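Local coordinates for protein DNA double-strand break repair nuclease NurA (Sulfolobus solfataricus, PDB 2YGK) that is a manganese-dependent nuclease that probably acts with the HerA helicase to resect DNA ends in double-strand break repair, at residues Y38-V43 with R227-L232. Sequence-based numbering, arbitrary orientation.
Sequences YWNEYV and RGFSKL
Asn40 and Phe229 form a hydrogen-bonded antiparallel pair that adds the short strand 39-41, which follows helix 17-38, to the edge of the large mixed sheet of the RNase H-like NurA domain. Their reciprocal backbone bonds measure 2.8 Å from Asn40 N to Phe229 O and 3.0 Å from Phe229 N to Asn40 O. Two more backbone bonds flank them, Lys231 N to Tyr38 O and Tyr42 N to Arg227 O. On one face, CB of Asn40 sits over the Phe229 ring in a CH-pi contact, 3.6 Å from its centroid, with amide and ring planes only 19° apart; helix 280-291 also packs against Phe229. On the other, the Trp39 indole turns a face to the Phe229 backbone, and its CH2 comes within 3.4 Å of Gly228 C. Replacing Trp39 with an alanine would probably leave this backbone without its aromatic cover. At the Tyr42 end, Arg227 NE donates to Leu263 O and NH2 forms a salt bridge with Asp288 OD1, while Tyr42 OH is hydrogen-bonded to Asp288 OD2. The extended Arg227 side chain points the same way as that of Tyr42, its CG and CD passing Tyr42 O, and its NH1 donates to Tyr42 O at 2.8 Å, from above the carbonyl plane.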
loop_
_atom_site.group_PDB
_atom_site.type_symbol
_atom_site.label_atom_id
_atom_site.label_comp_id
_atom_site.label_asym_id
_atom_site.label_seq_id
_atom_site.Cartn_x
_atom_site.Cartn_y
_atom_site.Cartn_z
ATOM N N TYR A 38 -15.319 19.935 -24.795
ATOM C CA TYR A 38 -15.083 20.295 -23.385
ATOM C C TYR A 38 -13.694 20.833 -23.056
ATOM O O TYR A 38 -13.395 20.981 -21.889
ATOM C CB TYR A 38 -15.250 19.073 -22.494
ATOM C CG TYR A 38 -16.628 18.577 -22.184
ATOM C CD1 TYR A 38 -17.776 19.121 -22.744
ATOM C CD2 TYR A 38 -16.768 17.512 -21.322
ATOM C CE1 TYR A 38 -19.035 18.595 -22.413
ATOM C CE2 TYR A 38 -17.981 17.000 -20.996
ATOM C CZ TYR A 38 -19.110 17.524 -21.531
ATOM O OH TYR A 38 -20.290 16.930 -21.147
ATOM N N TRP A 39 -12.845 21.065 -24.049
ATOM C CA TRP A 39 -11.529 21.690 -23.829
ATOM C C TRP A 39 -11.444 23.115 -24.428
ATOM O O TRP A 39 -11.964 23.390 -25.528
ATOM C CB TRP A 39 -10.437 20.812 -24.422
ATOM C CG TRP A 39 -9.007 21.239 -24.137
ATOM C CD1 TRP A 39 -8.096 21.691 -25.050
ATOM C CD2 TRP A 39 -8.318 21.192 -22.881
ATOM N NE1 TRP A 39 -6.899 21.954 -24.429
ATOM C CE2 TRP A 39 -7.010 21.652 -23.100
ATOM C CE3 TRP A 39 -8.686 20.817 -21.597
ATOM C CZ2 TRP A 39 -6.055 21.753 -22.068
ATOM C CZ3 TRP A 39 -7.738 20.904 -20.560
ATOM C CH2 TRP A 39 -6.436 21.372 -20.809
ATOM N N ASN A 40 -10.785 24.008 -23.700
ATOM C CA ASN A 40 -10.597 25.379 -24.148
ATOM C C ASN A 40 -9.125 25.686 -24.291
ATOM O O ASN A 40 -8.379 25.615 -23.312
ATOM C CB ASN A 40 -11.244 26.358 -23.166
ATOM C CG ASN A 40 -12.734 26.135 -23.037
ATOM O OD1 ASN A 40 -13.545 26.646 -23.849
ATOM N ND2 ASN A 40 -13.118 25.343 -22.019
ATOM N N GLU A 41 -8.700 25.999 -25.508
ATOM C CA GLU A 41 -7.331 26.439 -25.742
ATOM C C GLU A 41 -7.138 27.786 -25.097
ATOM O O GLU A 41 -8.031 28.616 -25.125
ATOM C CB GLU A 41 -7.032 26.509 -27.238
ATOM C CG GLU A 41 -6.915 25.147 -27.860
ATOM C CD GLU A 41 -6.688 25.153 -29.368
ATOM O OE1 GLU A 41 -6.018 26.100 -29.892
ATOM O OE2 GLU A 41 -7.188 24.179 -30.020
ATOM N N TYR A 42 -5.996 27.996 -24.482
ATOM C CA TYR A 42 -5.635 29.296 -23.963
ATOM C C TYR A 42 -4.137 29.430 -24.070
ATOM O O TYR A 42 -3.396 29.150 -23.142
ATOM C CB TYR A 42 -6.105 29.476 -22.526
ATOM C CG TYR A 42 -5.845 30.851 -21.980
ATOM C CD1 TYR A 42 -6.297 31.980 -22.652
ATOM C CD2 TYR A 42 -5.153 31.034 -20.800
ATOM C CE1 TYR A 42 -6.065 33.254 -22.158
ATOM C CE2 TYR A 42 -4.913 32.305 -20.289
ATOM C CZ TYR A 42 -5.370 33.412 -20.972
ATOM O OH TYR A 42 -5.157 34.684 -20.485
ATOM N N VAL A 43 -3.693 29.869 -25.224
ATOM C CA VAL A 43 -2.289 29.828 -25.522
ATOM C C VAL A 43 -1.468 31.041 -25.014
ATOM O O VAL A 43 -0.300 30.863 -24.751
ATOM C CB VAL A 43 -2.064 29.484 -27.031
ATOM C CG1 VAL A 43 -2.261 30.706 -27.931
ATOM C CG2 VAL A 43 -0.700 28.854 -27.238
ATOM N N ARG A 227 -1.914 24.121 -24.422
ATOM C CA ARG A 227 -2.201 24.769 -23.142
ATOM C C ARG A 227 -3.675 25.207 -23.048
ATOM O O ARG A 227 -4.212 25.788 -23.979
ATOM C CB ARG A 227 -1.278 25.970 -22.977
ATOM C CG ARG A 227 -1.564 26.868 -21.779
ATOM C CD ARG A 227 -0.614 28.085 -21.811
ATOM N NE ARG A 227 -0.504 28.801 -20.533
ATOM C CZ ARG A 227 -1.127 29.946 -20.240
ATOM N NH1 ARG A 227 -1.970 30.510 -21.097
ATOM N NH2 ARG A 227 -0.924 30.532 -19.061
ATOM N N GLY A 228 -4.315 24.920 -21.925
ATOM C CA GLY A 228 -5.714 25.241 -21.766
ATOM C C GLY A 228 -6.406 24.776 -20.489
ATOM O O GLY A 228 -5.791 24.536 -19.474
ATOM N N PHE A 229 -7.726 24.697 -20.554
ATOM C CA PHE A 229 -8.537 24.395 -19.405
ATOM C C PHE A 229 -9.826 23.766 -19.799
ATOM O O PHE A 229 -10.289 23.913 -20.902
ATOM C CB PHE A 229 -8.801 25.645 -18.581
ATOM C CG PHE A 229 -9.586 26.672 -19.285
ATOM C CD1 PHE A 229 -8.961 27.576 -20.147
ATOM C CD2 PHE A 229 -10.951 26.764 -19.098
ATOM C CE1 PHE A 229 -9.707 28.563 -20.818
ATOM C CE2 PHE A 229 -11.705 27.740 -19.765
ATOM C CZ PHE A 229 -11.084 28.637 -20.618
ATOM N N SER A 230 -10.411 23.023 -18.887
ATOM C CA SER A 230 -11.608 22.270 -19.214
ATOM C C SER A 230 -12.847 23.015 -18.811
ATOM O O SER A 230 -12.793 23.957 -18.031
ATOM C CB SER A 230 -11.599 20.986 -18.411
ATOM O OG SER A 230 -11.853 21.262 -17.047
ATOM N N LYS A 231 -13.983 22.535 -19.285
ATOM C CA LYS A 231 -15.235 22.853 -18.653
ATOM C C LYS A 231 -15.075 22.764 -17.120
ATOM O O LYS A 231 -14.387 21.877 -16.586
ATOM C CB LYS A 231 -16.311 21.903 -19.140
ATOM C CG LYS A 231 -17.599 21.987 -18.354
ATOM C CD LYS A 231 -18.806 21.478 -19.159
ATOM C CE LYS A 231 -20.109 22.075 -18.604
ATOM N NZ LYS A 231 -21.312 21.219 -18.774
ATOM N N LEU A 232 -15.711 23.715 -16.444
ATOM C CA LEU A 232 -15.699 23.838 -15.002
ATOM C C LEU A 232 -16.753 22.936 -14.461
ATOM O O LEU A 232 -17.807 22.829 -15.025
ATOM C CB LEU A 232 -15.974 25.283 -14.571
ATOM C CG LEU A 232 -14.750 26.208 -14.714
ATOM C CD1 LEU A 232 -14.058 26.086 -16.097
ATOM C CD2 LEU A 232 -15.129 27.685 -14.465
#